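Local coordinates for protein cleavage stimulation factor 77 (Encephalitozoon cuniculi, PDB 2UY1) that probably takes part in mRNA 3'-end processing, perhaps binding mRNA, as a helical-repeat protein of the suppressor-of-forked family, at residues A[248-253]-A[260-265]. Residues are numbered along the deposited sequence; the frame is centred on the assembly and turned at random.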
ATOM      1  N   LEU A 248      18.379  17.861   0.733  1.00 14.73           N
ATOM      2  CA  LEU A 248      19.680  18.172   0.093  1.00 15.67           C
ATOM      3  C   LEU A 248      20.873  18.051   1.028  1.00 15.17           C
ATOM      4  O   LEU A 248      21.997  17.851   0.584  1.00 14.43           O
ATOM      5  CB  LEU A 248      19.702  19.526  -0.567  1.00 15.13           C
ATOM      6  CG  LEU A 248      18.845  19.547  -1.827  1.00 14.64           C
ATOM      7  CD1 LEU A 248      18.621  21.052  -2.158  1.00 12.58           C
ATOM      8  CD2 LEU A 248      19.381  18.728  -3.048  1.00 10.80           C
ATOM      9  N   SER A 249      20.612  18.240   2.314  1.00 16.05           N
ATOM     10  CA  SER A 249      21.677  18.162   3.367  1.00 16.54           C
ATOM     11  C   SER A 249      22.062  16.715   3.580  1.00 16.60           C
ATOM     12  O   SER A 249      23.251  16.412   3.774  1.00 18.67           O
ATOM     13  CB  SER A 249      21.159  18.757   4.682  1.00 16.24           C
ATOM     14  OG  SER A 249      21.123  20.152   4.636  1.00 15.22           O
ATOM     15  N   LEU A 250      21.094  15.790   3.502  1.00 14.53           N
ATOM     16  CA  LEU A 250      21.422  14.345   3.650  1.00 13.95           C
ATOM     17  C   LEU A 250      22.151  13.818   2.428  1.00 13.03           C
ATOM     18  O   LEU A 250      23.148  13.052   2.507  1.00 13.87           O
ATOM     19  CB  LEU A 250      20.124  13.523   3.947  1.00 12.68           C
ATOM     20  CG  LEU A 250      19.237  13.964   5.104  1.00 14.84           C
ATOM     21  CD1 LEU A 250      18.055  13.039   5.262  1.00 12.33           C
ATOM     22  CD2 LEU A 250      20.105  13.927   6.406  1.00 13.69           C
ATOM     23  N   TYR A 251      21.748  14.345   1.295  1.00 11.50           N
ATOM     24  CA  TYR A 251      22.355  14.058   0.002  1.00 10.94           C
ATOM     25  C   TYR A 251      23.782  14.631   0.023  1.00 12.76           C
ATOM     26  O   TYR A 251      24.739  13.977  -0.402  1.00 13.52           O
ATOM     27  CB  TYR A 251      21.458  14.698  -1.090  1.00 11.48           C
ATOM     28  CG  TYR A 251      21.995  14.596  -2.553  1.00 11.24           C
ATOM     29  CD1 TYR A 251      21.856  13.417  -3.267  1.00 14.81           C
ATOM     30  CD2 TYR A 251      22.673  15.673  -3.177  1.00  9.40           C
ATOM     31  CE1 TYR A 251      22.352  13.273  -4.620  1.00 13.80           C
ATOM     32  CE2 TYR A 251      23.177  15.523  -4.540  1.00 10.81           C
ATOM     33  CZ  TYR A 251      22.997  14.348  -5.227  1.00  9.79           C
ATOM     34  OH  TYR A 251      23.484  14.125  -6.508  1.00 11.93           O
ATOM     35  N   TYR A 252      24.034  15.496   0.504  1.00 11.99           N
ATOM     36  CA  TYR A 252      25.262  16.285   0.569  1.00 13.64           C
ATOM     37  C   TYR A 252      26.291  15.629   1.491  1.00 12.55           C
ATOM     38  O   TYR A 252      27.440  15.406   1.107  1.00 17.28           O
ATOM     39  CB  TYR A 252      24.961  17.707   1.046  1.00 11.02           C
ATOM     40  CG  TYR A 252      26.181  18.595   1.133  1.00 14.78           C
ATOM     41  CD1 TYR A 252      26.741  19.154  -0.009  1.00 13.25           C
ATOM     42  CD2 TYR A 252      26.775  18.876   2.357  1.00 16.29           C
ATOM     43  CE1 TYR A 252      27.855  19.966   0.066  1.00 17.97           C
ATOM     44  CE2 TYR A 252      27.890  19.687   2.441  1.00 18.52           C
ATOM     45  CZ  TYR A 252      28.426  20.230   1.292  1.00 18.21           C
ATOM     46  OH  TYR A 252      29.536  21.038   1.372  1.00 21.87           O
ATOM     47  N   GLY A 253      25.772  15.295   2.643  1.00 13.85           N
ATOM     48  CA  GLY A 253      26.551  14.478   3.609  1.00 14.05           C
ATOM     49  C   GLY A 253      27.038  13.184   3.024  1.00 13.94           C
ATOM     50  O   GLY A 253      28.234  12.838   3.120  1.00 14.02           O
ATOM     51  N   ALA A 260      30.400  16.904   8.257  1.00 18.42           N
ATOM     52  CA  ALA A 260      30.139  18.119   8.980  1.00 19.01           C
ATOM     53  C   ALA A 260      28.681  18.461   8.935  1.00 19.59           C
ATOM     54  O   ALA A 260      28.163  19.017   9.858  1.00 18.14           O
ATOM     55  CB  ALA A 260      30.916  19.228   8.385  1.00 21.25           C
ATOM     56  N   VAL A 261      28.023  18.120   7.830  1.00 21.66           N
ATOM     57  CA  VAL A 261      26.590  18.499   7.681  1.00 21.76           C
ATOM     58  C   VAL A 261      25.709  17.946   8.759  1.00 21.84           C
ATOM     59  O   VAL A 261      24.734  18.613   9.149  1.00 23.65           O
ATOM     60  CB  VAL A 261      26.025  18.268   6.256  1.00 21.66           C
ATOM     61  CG1 VAL A 261      25.527  16.831   6.036  1.00 20.59           C
ATOM     62  CG2 VAL A 261      24.894  19.294   6.006  1.00 24.56           C
ATOM     63  N   TYR A 262      26.058  16.780   9.310  1.00 22.19           N
ATOM     64  CA  TYR A 262      25.235  16.178  10.429  1.00 22.85           C
ATOM     65  C   TYR A 262      25.145  17.038  11.667  1.00 24.70           C
ATOM     66  O   TYR A 262      24.073  17.190  12.248  1.00 26.59           O
ATOM     67  CB  TYR A 262      25.659  14.719  10.718  1.00 20.96           C
ATOM     68  CG  TYR A 262      25.541  13.914   9.401  1.00 19.52           C
ATOM     69  CD1 TYR A 262      24.286  13.603   8.865  1.00 16.00           C
ATOM     70  CD2 TYR A 262      26.666  13.537   8.689  1.00 16.77           C
ATOM     71  CE1 TYR A 262      24.172  12.919   7.651  1.00 15.00           C
ATOM     72  CE2 TYR A 262      26.574  12.868   7.484  1.00 15.48           C
ATOM     73  CZ  TYR A 262      25.339  12.535   6.970  1.00 17.47           C
ATOM     74  OH  TYR A 262      25.305  11.839   5.773  1.00 18.75           O
ATOM     75  N   GLY A 263      26.242  17.665  12.061  1.00 26.82           N
ATOM     76  CA  GLY A 263      26.182  18.559  13.230  1.00 29.05           C
ATOM     77  C   GLY A 263      25.536  19.916  12.949  1.00 30.09           C
ATOM     78  O   GLY A 263      24.914  20.496  13.843  1.00 31.48           O
ATOM     79  N   ASP A 264      25.697  20.411  11.724  1.00 31.25           N
ATOM     80  CA  ASP A 264      25.089  21.629  11.206  1.00 32.91           C
ATOM     81  C   ASP A 264      23.580  21.486  11.156  1.00 33.15           C
ATOM     82  O   ASP A 264      22.864  22.447  11.362  1.00 32.60           O
ATOM     83  CB  ASP A 264      25.558  21.928   9.772  1.00 34.32           C
ATOM     84  CG  ASP A 264      27.032  22.389   9.665  1.00 39.03           C
ATOM     85  OD1 ASP A 264      27.781  22.519  10.677  1.00 42.33           O
ATOM     86  OD2 ASP A 264      27.443  22.604   8.502  1.00 44.58           O
ATOM     87  N   LEU A 265      23.101  20.287  10.842  1.00 32.72           N
ATOM     88  CA  LEU A 265      21.669  20.001  10.862  1.00 32.41           C
ATOM     89  C   LEU A 265      21.136  19.843  12.291  1.00 33.22           C
ATOM     90  O   LEU A 265      20.020  20.294  12.591  1.00 32.80           O
ATOM     91  CB  LEU A 265      21.350  18.784  10.003  1.00 32.53           C
ATOM     92  CG  LEU A 265      21.107  18.877   8.490  1.00 31.06           C
ATOM     93  CD1 LEU A 265      21.074  17.460   7.909  1.00 26.82           C
ATOM     94  CD2 LEU A 265      19.792  19.619   8.178  1.00 27.08           C
TER
HETATM   95  O   HOH W   1      22.703  11.371   4.655  1.00 15.08           O
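Val261 drives its two methyls into the surface of the helical segment 248-253, both lying over the carbonyl of Ser249. CG1 is the closer, 3.2 Å from Ser249 O; a chi1 of 85° sets it between the valine's own N and carbonyl carbon, turned to that oxygen and to Gly253 CA, while CG2 leans to the CB of Ser249. The same valine touches the rim of the Tyr252 ring: its CB lies near the ring plane, 4.0 Å from Tyr252 CD2. At Gly253 the helices come close, with Val261 CG1 3.5 Å from Gly253 CA. At that point the CA atoms of Gly253 and Val261 are 5.7 Å apart. One turn along, Leu265 lays both methyls over the side chain of Ser249, its CD1 packed tightly on Ser249 CB at 3.5 Å and its CD2 beside the hydroxyl oxygen; CD1 also meets CD2 of Leu250, the two leucine side chains crossing at about a right angle. Tyr262 places one ring face under CG1 of its neighbour Val261, while its OH extends to the backbone of Gly253. No direct hydrogen bond joins the segments; instead, a water in the plane of the Tyr262 ring donates to Leu250 O (2.8 Å) and bonds Tyr262 OH (2.9 Å). The segment axes run nearly antiparallel (154°), a helical hairpin within this all-helical, TPR-clan protein. Helices 213-225 and 229-242 cover Leu248 and Tyr251, the latter helix also Tyr252, whose OH bonds Glu237, while helix 282-300 packs against Leu250 and Leu265 and stacks His292 on Tyr262.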